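MDM10 isoform 1 (Saccharomyces cerevisiae, PDB 7BTX) helps tether the endoplasmic reticulum to mitochondria as a component of the ERMES complex and takes part in late assembly of the TOM translocase of the outer membrane. Local coordinates at residues D[275-280]-D[295-300]; D[208-213]-D[233-238]. All blocks are in the same frame, centred on the assembly; numbering follows the deposited sequence.

Contact 1: residues D[275-280]-D[295-300]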
ATOM      1  N   PHE D 275     -40.755   2.497 -12.745  1.00 76.60           N
ATOM      2  CA  PHE D 275     -39.726   2.391 -13.767  1.00 76.60           C
ATOM      3  C   PHE D 275     -40.179   1.660 -15.019  1.00 76.60           C
ATOM      4  O   PHE D 275     -39.531   1.805 -16.059  1.00 76.60           O
ATOM      5  CB  PHE D 275     -38.483   1.677 -13.211  1.00 76.60           C
ATOM      6  CG  PHE D 275     -37.606   2.550 -12.360  1.00 76.60           C
ATOM      7  CD1 PHE D 275     -37.846   3.912 -12.243  1.00 76.60           C
ATOM      8  CD2 PHE D 275     -36.546   2.001 -11.661  1.00 76.60           C
ATOM      9  CE1 PHE D 275     -37.038   4.710 -11.452  1.00 76.60           C
ATOM     10  CE2 PHE D 275     -35.734   2.792 -10.868  1.00 76.60           C
ATOM     11  CZ  PHE D 275     -35.980   4.149 -10.763  1.00 76.60           C
ATOM     12  N   GLY D 276     -41.257   0.883 -14.951  1.00 72.72           N
ATOM     13  CA  GLY D 276     -41.710   0.120 -16.096  1.00 72.72           C
ATOM     14  C   GLY D 276     -40.892  -1.111 -16.390  1.00 72.72           C
ATOM     15  O   GLY D 276     -41.074  -1.724 -17.444  1.00 72.72           O
ATOM     16  N   HIS D 277     -40.002  -1.504 -15.481  1.00 67.98           N
ATOM     17  CA  HIS D 277     -39.058  -2.587 -15.733  1.00 67.98           C
ATOM     18  C   HIS D 277     -39.725  -3.932 -15.450  1.00 67.98           C
ATOM     19  O   HIS D 277     -39.620  -4.510 -14.368  1.00 67.98           O
ATOM     20  CB  HIS D 277     -37.806  -2.394 -14.891  1.00 67.98           C
ATOM     21  CG  HIS D 277     -36.741  -3.408 -15.158  1.00 67.98           C
ATOM     22  ND1 HIS D 277     -36.459  -4.436 -14.284  1.00 67.98           N
ATOM     23  CD2 HIS D 277     -35.894  -3.558 -16.203  1.00 67.98           C
ATOM     24  CE1 HIS D 277     -35.481  -5.173 -14.778  1.00 67.98           C
ATOM     25  NE2 HIS D 277     -35.121  -4.663 -15.941  1.00 67.98           N
ATOM     26  N   ILE D 278     -40.427  -4.435 -16.466  1.00 61.44           N
ATOM     27  CA  ILE D 278     -41.035  -5.753 -16.361  1.00 61.44           C
ATOM     28  C   ILE D 278     -39.962  -6.818 -16.498  1.00 61.44           C
ATOM     29  O   ILE D 278     -39.153  -6.799 -17.431  1.00 61.44           O
ATOM     30  CB  ILE D 278     -42.125  -5.926 -17.430  1.00 61.44           C
ATOM     31  CG1 ILE D 278     -43.203  -4.861 -17.259  1.00 61.44           C
ATOM     32  CG2 ILE D 278     -42.729  -7.319 -17.373  1.00 61.44           C
ATOM     33  CD1 ILE D 278     -44.396  -5.041 -18.167  1.00 61.44           C
ATOM     34  N   SER D 279     -39.943  -7.752 -15.556  1.00 55.91           N
ATOM     35  CA  SER D 279     -39.090  -8.925 -15.623  1.00 55.91           C
ATOM     36  C   SER D 279     -39.950 -10.169 -15.762  1.00 55.91           C
ATOM     37  O   SER D 279     -41.163 -10.142 -15.552  1.00 55.91           O
ATOM     38  CB  SER D 279     -38.203  -9.047 -14.385  1.00 55.91           C
ATOM     39  OG  SER D 279     -37.674 -10.355 -14.293  1.00 55.91           O
ATOM     40  N   SER D 280     -39.303 -11.269 -16.118  1.00 52.89           N
ATOM     41  CA  SER D 280     -39.978 -12.547 -16.271  1.00 52.89           C
ATOM     42  C   SER D 280     -38.946 -13.649 -16.158  1.00 52.89           C
ATOM     43  O   SER D 280     -37.860 -13.537 -16.729  1.00 52.89           O
ATOM     44  CB  SER D 280     -40.702 -12.628 -17.612  1.00 52.89           C
ATOM     45  OG  SER D 280     -41.316 -13.889 -17.777  1.00 52.89           O
ATOM     46  N   LYS D 295     -34.233 -16.289 -17.566  1.00 51.21           N
ATOM     47  CA  LYS D 295     -34.901 -15.021 -17.313  1.00 51.21           C
ATOM     48  C   LYS D 295     -34.970 -14.193 -18.585  1.00 51.21           C
ATOM     49  O   LYS D 295     -33.943 -13.912 -19.203  1.00 51.21           O
ATOM     50  CB  LYS D 295     -34.177 -14.238 -16.228  1.00 51.21           C
ATOM     51  CG  LYS D 295     -34.649 -12.808 -16.102  1.00 51.21           C
ATOM     52  CD  LYS D 295     -34.196 -12.178 -14.811  1.00 51.21           C
ATOM     53  CE  LYS D 295     -32.791 -11.649 -14.931  1.00 51.21           C
ATOM     54  NZ  LYS D 295     -32.363 -10.943 -13.696  1.00 51.21           N
ATOM     55  N   TYR D 296     -36.174 -13.787 -18.968  1.00 57.65           N
ATOM     56  CA  TYR D 296     -36.374 -12.828 -20.049  1.00 57.65           C
ATOM     57  C   TYR D 296     -36.760 -11.497 -19.429  1.00 57.65           C
ATOM     58  O   TYR D 296     -37.850 -11.361 -18.871  1.00 57.65           O
ATOM     59  CB  TYR D 296     -37.445 -13.288 -21.031  1.00 57.65           C
ATOM     60  CG  TYR D 296     -37.814 -12.207 -22.020  1.00 57.65           C
ATOM     61  CD1 TYR D 296     -36.897 -11.766 -22.963  1.00 57.65           C
ATOM     62  CD2 TYR D 296     -39.069 -11.615 -21.999  1.00 57.65           C
ATOM     63  CE1 TYR D 296     -37.220 -10.776 -23.863  1.00 57.65           C
ATOM     64  CE2 TYR D 296     -39.404 -10.621 -22.898  1.00 57.65           C
ATOM     65  CZ  TYR D 296     -38.473 -10.208 -23.825  1.00 57.65           C
ATOM     66  OH  TYR D 296     -38.795  -9.221 -24.726  1.00 57.65           O
ATOM     67  N   ASP D 297     -35.874 -10.519 -19.532  1.00 60.26           N
ATOM     68  CA  ASP D 297     -36.126  -9.209 -18.968  1.00 60.26           C
ATOM     69  C   ASP D 297     -36.717  -8.302 -20.041  1.00 60.26           C
ATOM     70  O   ASP D 297     -36.720  -8.629 -21.229  1.00 60.26           O
ATOM     71  CB  ASP D 297     -34.832  -8.644 -18.396  1.00 60.26           C
ATOM     72  CG  ASP D 297     -35.071  -7.623 -17.324  1.00 60.26           C
ATOM     73  OD1 ASP D 297     -34.952  -7.978 -16.135  1.00 60.26           O
ATOM     74  OD2 ASP D 297     -35.374  -6.464 -17.667  1.00 60.26           O
ATOM     75  N   PHE D 298     -37.232  -7.146 -19.625  1.00 67.17           N
ATOM     76  CA  PHE D 298     -37.836  -6.198 -20.553  1.00 67.17           C
ATOM     77  C   PHE D 298     -37.802  -4.795 -19.956  1.00 67.17           C
ATOM     78  O   PHE D 298     -37.212  -4.587 -18.893  1.00 67.17           O
ATOM     79  CB  PHE D 298     -39.273  -6.616 -20.890  1.00 67.17           C
ATOM     80  CG  PHE D 298     -39.770  -6.083 -22.203  1.00 67.17           C
ATOM     81  CD1 PHE D 298     -39.051  -6.294 -23.369  1.00 67.17           C
ATOM     82  CD2 PHE D 298     -40.930  -5.330 -22.260  1.00 67.17           C
ATOM     83  CE1 PHE D 298     -39.498  -5.788 -24.580  1.00 67.17           C
ATOM     84  CE2 PHE D 298     -41.382  -4.818 -23.466  1.00 67.17           C
ATOM     85  CZ  PHE D 298     -40.664  -5.050 -24.628  1.00 67.17           C
ATOM     86  N   ASN D 299     -38.420  -3.831 -20.633  1.00 73.80           N
ATOM     87  CA  ASN D 299     -38.560  -2.470 -20.142  1.00 73.80           C
ATOM     88  C   ASN D 299     -39.735  -1.808 -20.845  1.00 73.80           C
ATOM     89  O   ASN D 299     -40.059  -2.165 -21.980  1.00 73.80           O
ATOM     90  CB  ASN D 299     -37.278  -1.672 -20.375  1.00 73.80           C
ATOM     91  CG  ASN D 299     -37.099  -0.557 -19.375  1.00 73.80           C
ATOM     92  OD1 ASN D 299     -38.023   0.205 -19.106  1.00 73.80           O
ATOM     93  ND2 ASN D 299     -35.901  -0.455 -18.813  1.00 73.80           N
ATOM     94  N   LEU D 300     -40.390  -0.865 -20.180  1.00 79.73           N
ATOM     95  CA  LEU D 300     -41.438  -0.084 -20.812  1.00 79.73           C
ATOM     96  C   LEU D 300     -40.992   1.373 -20.929  1.00 79.73           C
ATOM     97  O   LEU D 300     -40.201   1.871 -20.125  1.00 79.73           O
ATOM     98  CB  LEU D 300     -42.747  -0.214 -20.037  1.00 79.73           C
ATOM     99  CG  LEU D 300     -43.427  -1.583 -20.074  1.00 79.73           C
ATOM    100  CD1 LEU D 300     -44.818  -1.488 -19.483  1.00 79.73           C
ATOM    101  CD2 LEU D 300     -43.482  -2.130 -21.488  1.00 79.73           C
TER
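At the open end of the beta-hairpin made by strands 280-284 and 292-297 of this mitochondrial outer-membrane barrel, H277 lies against D297 and I278 against L300 as two roughly antiparallel segments run side by side past the end of the regular strand pairing. S280 O accepts a weak bond from Y296 N (2.8 Å), with the CG of K295 close beside it, and G276 O accepts another weak one from L300 N (2.9 Å). The same G276 carbonyl also takes I278 N weakly, closing an inverse gamma turn centred on H277. Glycine suits position 276 because its phi is positive (76°); a side chain there would point at L300. The imidazole of H277 stands across the D297 carboxylate, the two side chains meeting at about a right angle with their planes 38° apart. Ring atom CE1 is 3.2 Å from D297 OD1; NE2 approaches OD2 still more closely, but its direction is too poor for a hydrogen bond. With CG of H277 opposite the backbone N (chi1 -176°), the ring reaches the other segment. D297 OD2 also accepts a weak bond from F298 N (2.8 Å). A leucine at H277 would probably cost D297 this polar, possibly charge-compensating neighbour, leaving its carboxylate facing hydrocarbon. I278 and L300 supply the apolar part, CD1 to CD1 at 3.8 Å, two branched side chains whose ends meet obliquely. Beyond the pair, S279 bonds through its backbone to S270 on one side, while D297 does so to N306 in strand 306-307; Y296 OH bonds to S305 OG, and F275 packs on an apolar side chain of another protein's chain, where the loop meets its partner.

Contact 2: residues D[208-213]-D[233-238]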
ATOM      1  N   TYR D 208     -42.884  -1.607   3.470  1.00 48.32           N
ATOM      2  CA  TYR D 208     -43.910  -2.609   3.698  1.00 48.32           C
ATOM      3  C   TYR D 208     -43.754  -3.690   2.643  1.00 48.32           C
ATOM      4  O   TYR D 208     -43.449  -3.388   1.495  1.00 48.32           O
ATOM      5  CB  TYR D 208     -45.312  -1.993   3.636  1.00 48.32           C
ATOM      6  CG  TYR D 208     -46.435  -2.980   3.822  1.00 48.32           C
ATOM      7  CD1 TYR D 208     -46.641  -3.598   5.037  1.00 48.32           C
ATOM      8  CD2 TYR D 208     -47.293  -3.288   2.780  1.00 48.32           C
ATOM      9  CE1 TYR D 208     -47.663  -4.501   5.213  1.00 48.32           C
ATOM     10  CE2 TYR D 208     -48.319  -4.192   2.947  1.00 48.32           C
ATOM     11  CZ  TYR D 208     -48.496  -4.793   4.168  1.00 48.32           C
ATOM     12  OH  TYR D 208     -49.512  -5.692   4.354  1.00 48.32           O
ATOM     13  N   ARG D 209     -43.937  -4.941   3.044  1.00 51.68           N
ATOM     14  CA  ARG D 209     -43.941  -6.058   2.114  1.00 51.68           C
ATOM     15  C   ARG D 209     -45.130  -6.933   2.443  1.00 51.68           C
ATOM     16  O   ARG D 209     -45.613  -6.929   3.574  1.00 51.68           O
ATOM     17  CB  ARG D 209     -42.676  -6.916   2.193  1.00 51.68           C
ATOM     18  CG  ARG D 209     -41.385  -6.261   1.780  1.00 51.68           C
ATOM     19  CD  ARG D 209     -40.283  -7.301   1.835  1.00 51.68           C
ATOM     20  NE  ARG D 209     -38.966  -6.725   2.064  1.00 51.68           N
ATOM     21  CZ  ARG D 209     -38.032  -7.294   2.817  1.00 51.68           C
ATOM     22  NH1 ARG D 209     -36.857  -6.707   2.978  1.00 51.68           N
ATOM     23  NH2 ARG D 209     -38.280  -8.446   3.416  1.00 51.68           N
ATOM     24  N   VAL D 210     -45.587  -7.692   1.456  1.00 51.46           N
ATOM     25  CA  VAL D 210     -46.658  -8.659   1.656  1.00 51.46           C
ATOM     26  C   VAL D 210     -46.503  -9.717   0.578  1.00 51.46           C
ATOM     27  O   VAL D 210     -46.023  -9.426  -0.519  1.00 51.46           O
ATOM     28  CB  VAL D 210     -48.047  -7.980   1.641  1.00 51.46           C
ATOM     29  CG1 VAL D 210     -48.349  -7.327   0.305  1.00 51.46           C
ATOM     30  CG2 VAL D 210     -49.156  -8.945   2.051  1.00 51.46           C
ATOM     31  N   LEU D 211     -46.817 -10.963   0.900  1.00 56.76           N
ATOM     32  CA  LEU D 211     -46.782 -12.052  -0.062  1.00 56.76           C
ATOM     33  C   LEU D 211     -47.970 -12.955   0.215  1.00 56.76           C
ATOM     34  O   LEU D 211     -47.907 -13.816   1.095  1.00 56.76           O
ATOM     35  CB  LEU D 211     -45.459 -12.810   0.024  1.00 56.76           C
ATOM     36  CG  LEU D 211     -45.116 -13.854  -1.040  1.00 56.76           C
ATOM     37  CD1 LEU D 211     -43.649 -13.788  -1.344  1.00 56.76           C
ATOM     38  CD2 LEU D 211     -45.446 -15.256  -0.574  1.00 56.76           C
ATOM     39  N   HIS D 212     -49.049 -12.752  -0.529  1.00 61.56           N
ATOM     40  CA  HIS D 212     -50.300 -13.462  -0.294  1.00 61.56           C
ATOM     41  C   HIS D 212     -50.280 -14.751  -1.100  1.00 61.56           C
ATOM     42  O   HIS D 212     -50.486 -14.753  -2.310  1.00 61.56           O
ATOM     43  CB  HIS D 212     -51.495 -12.593  -0.656  1.00 61.56           C
ATOM     44  CG  HIS D 212     -52.797 -13.131  -0.157  1.00 61.56           C
ATOM     45  ND1 HIS D 212     -53.525 -12.510   0.833  1.00 61.56           N
ATOM     46  CD2 HIS D 212     -53.504 -14.230  -0.509  1.00 61.56           C
ATOM     47  CE1 HIS D 212     -54.623 -13.204   1.070  1.00 61.56           C
ATOM     48  NE2 HIS D 212     -54.634 -14.253   0.268  1.00 61.56           N
ATOM     49  N   ASN D 213     -50.041 -15.857  -0.413  1.00 64.71           N
ATOM     50  CA  ASN D 213     -50.099 -17.159  -1.051  1.00 64.71           C
ATOM     51  C   ASN D 213     -51.548 -17.564  -1.303  1.00 64.71           C
ATOM     52  O   ASN D 213     -52.426 -17.375  -0.458  1.00 64.71           O
ATOM     53  CB  ASN D 213     -49.401 -18.194  -0.172  1.00 64.71           C
ATOM     54  CG  ASN D 213     -49.137 -19.492  -0.895  1.00 64.71           C
ATOM     55  OD1 ASN D 213     -49.293 -19.582  -2.108  1.00 64.71           O
ATOM     56  ND2 ASN D 213     -48.726 -20.509  -0.150  1.00 64.71           N
ATOM     57  N   LEU D 233     -48.418 -14.181  -4.748  1.00 56.32           N
ATOM     58  CA  LEU D 233     -48.554 -12.824  -5.262  1.00 56.32           C
ATOM     59  C   LEU D 233     -48.001 -11.854  -4.228  1.00 56.32           C
ATOM     60  O   LEU D 233     -48.444 -11.854  -3.079  1.00 56.32           O
ATOM     61  CB  LEU D 233     -50.017 -12.497  -5.575  1.00 56.32           C
ATOM     62  CG  LEU D 233     -50.373 -11.328  -6.503  1.00 56.32           C
ATOM     63  CD1 LEU D 233     -51.708 -11.623  -7.158  1.00 56.32           C
ATOM     64  CD2 LEU D 233     -50.420  -9.961  -5.828  1.00 56.32           C
ATOM     65  N   GLY D 234     -47.057 -11.013  -4.620  1.00 55.50           N
ATOM     66  CA  GLY D 234     -46.425 -10.139  -3.658  1.00 55.50           C
ATOM     67  C   GLY D 234     -46.380  -8.686  -4.066  1.00 55.50           C
ATOM     68  O   GLY D 234     -46.619  -8.355  -5.227  1.00 55.50           O
ATOM     69  N   ALA D 235     -46.084  -7.809  -3.116  1.00 54.81           N
ATOM     70  CA  ALA D 235     -45.917  -6.394  -3.394  1.00 54.81           C
ATOM     71  C   ALA D 235     -44.944  -5.793  -2.384  1.00 54.81           C
ATOM     72  O   ALA D 235     -44.652  -6.389  -1.349  1.00 54.81           O
ATOM     73  CB  ALA D 235     -47.267  -5.690  -3.367  1.00 54.81           C
ATOM     74  N   GLU D 236     -44.430  -4.603  -2.672  1.00 58.12           N
ATOM     75  CA  GLU D 236     -43.604  -3.887  -1.713  1.00 58.12           C
ATOM     76  C   GLU D 236     -43.787  -2.398  -1.948  1.00 58.12           C
ATOM     77  O   GLU D 236     -44.129  -1.987  -3.055  1.00 58.12           O
ATOM     78  CB  GLU D 236     -42.131  -4.288  -1.811  1.00 58.12           C
ATOM     79  CG  GLU D 236     -41.364  -3.650  -2.932  1.00 58.12           C
ATOM     80  CD  GLU D 236     -39.997  -4.262  -3.124  1.00 58.12           C
ATOM     81  OE1 GLU D 236     -39.677  -5.241  -2.420  1.00 58.12           O
ATOM     82  OE2 GLU D 236     -39.237  -3.758  -3.977  1.00 58.12           O
ATOM     83  N   PHE D 237     -43.627  -1.600  -0.892  1.00 55.55           N
ATOM     84  CA  PHE D 237     -43.954  -0.172  -0.938  1.00 55.55           C
ATOM     85  C   PHE D 237     -42.960   0.590  -0.070  1.00 55.55           C
ATOM     86  O   PHE D 237     -43.137   0.673   1.144  1.00 55.55           O
ATOM     87  CB  PHE D 237     -45.382   0.086  -0.466  1.00 55.55           C
ATOM     88  CG  PHE D 237     -46.431  -0.652  -1.243  1.00 55.55           C
ATOM     89  CD1 PHE D 237     -46.877  -0.172  -2.460  1.00 55.55           C
ATOM     90  CD2 PHE D 237     -46.960  -1.834  -0.757  1.00 55.55           C
ATOM     91  CE1 PHE D 237     -47.835  -0.856  -3.177  1.00 55.55           C
ATOM     92  CE2 PHE D 237     -47.918  -2.522  -1.468  1.00 55.55           C
ATOM     93  CZ  PHE D 237     -48.356  -2.033  -2.679  1.00 55.55           C
ATOM     94  N   TRP D 238     -41.939   1.169  -0.687  1.00 61.77           N
ATOM     95  CA  TRP D 238     -40.942   1.929   0.047  1.00 61.77           C
ATOM     96  C   TRP D 238     -41.205   3.421  -0.097  1.00 61.77           C
ATOM     97  O   TRP D 238     -41.766   3.878  -1.092  1.00 61.77           O
ATOM     98  CB  TRP D 238     -39.544   1.581  -0.451  1.00 61.77           C
ATOM     99  CG  TRP D 238     -39.294   0.134  -0.434  1.00 61.77           C
ATOM    100  CD1 TRP D 238     -39.423  -0.725  -1.472  1.00 61.77           C
ATOM    101  CD2 TRP D 238     -38.891  -0.645   0.690  1.00 61.77           C
ATOM    102  NE1 TRP D 238     -39.115  -1.994  -1.071  1.00 61.77           N
ATOM    103  CE2 TRP D 238     -38.790  -1.972   0.258  1.00 61.77           C
ATOM    104  CE3 TRP D 238     -38.598  -0.345   2.020  1.00 61.77           C
ATOM    105  CZ2 TRP D 238     -38.411  -3.000   1.103  1.00 61.77           C
ATOM    106  CZ3 TRP D 238     -38.240  -1.362   2.859  1.00 61.77           C
ATOM    107  CH2 TRP D 238     -38.138  -2.674   2.397  1.00 61.77           C
TER
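V210 and A235 form the hydrogen-bonded pair at the middle of an antiparallel beta pairing in the barrel wall: A235 N reaches V210 O at 3.1 Å, and V210 N reaches A235 O at 3.2 Å. Two further bonds flank them, F237 N to Y208 O (3.0 Å) and H212 N to L233 O (2.8 Å), so the short strand 209-211 is stitched to 230-240, the axes of 209-211 and 234-238 at 176°. Side chains alternate between two faces. One bears R209, L211 and E236, with G234 opposite L211; these four residues are buried, and the N-terminal loop residues N22 and Y24 lie against this side. R209 shows how a long side chain uses such a place. Its CB passes 4.1 Å from A235 O. CG, set opposite the carbonyl carbon (chi1 -66°), lies 4.2 Å from E236 CB, and the two side chains run alongside each other in the same direction. CD then carries the extended chain onward to NE, which comes 3.9 Å from W238 CZ2. There the guanidinium and the indole meet edge to edge, their planes 63° apart, so this is not a stacked cation-pi contact. At the tip, NH2 forms a salt bridge with E196 OE1, a good reason for arginine here: its methylenes lie beside E236 on the shared face, and the charge reaches strand 194-199, which flanks 209-211 on its other side. E236, for its part, also packs on a basic side chain of another protein's chain. The V210 and A235 side chains share the other face, where the valine's CG1 approaches the small alanine methyl. Farther along, Y208 and F237 point the same way, their rings touching edge to edge at CD2 to CD2, 3.8 Å.

Overall arrangement
Both contacts belong to the same antiparallel sheet, with centres about 18 Å apart and nearest atoms about 10 Å apart, so they do not touch. Contact 2 joins the short strand 209-211 to strand 230-240 and is partly buried, with regular backbone bonds and a charged arginine whose counterion sits on the next strand over. Contact 1 lies at the surface, where a loop runs beside the end of a strand; its backbone bonds are weak, and its side-chain contacts include a histidine near a carboxylate and one leucine-isoleucine touch. Each is brushed by another protein's chain, at F275 in contact 1 and at E236 and W238 in contact 2.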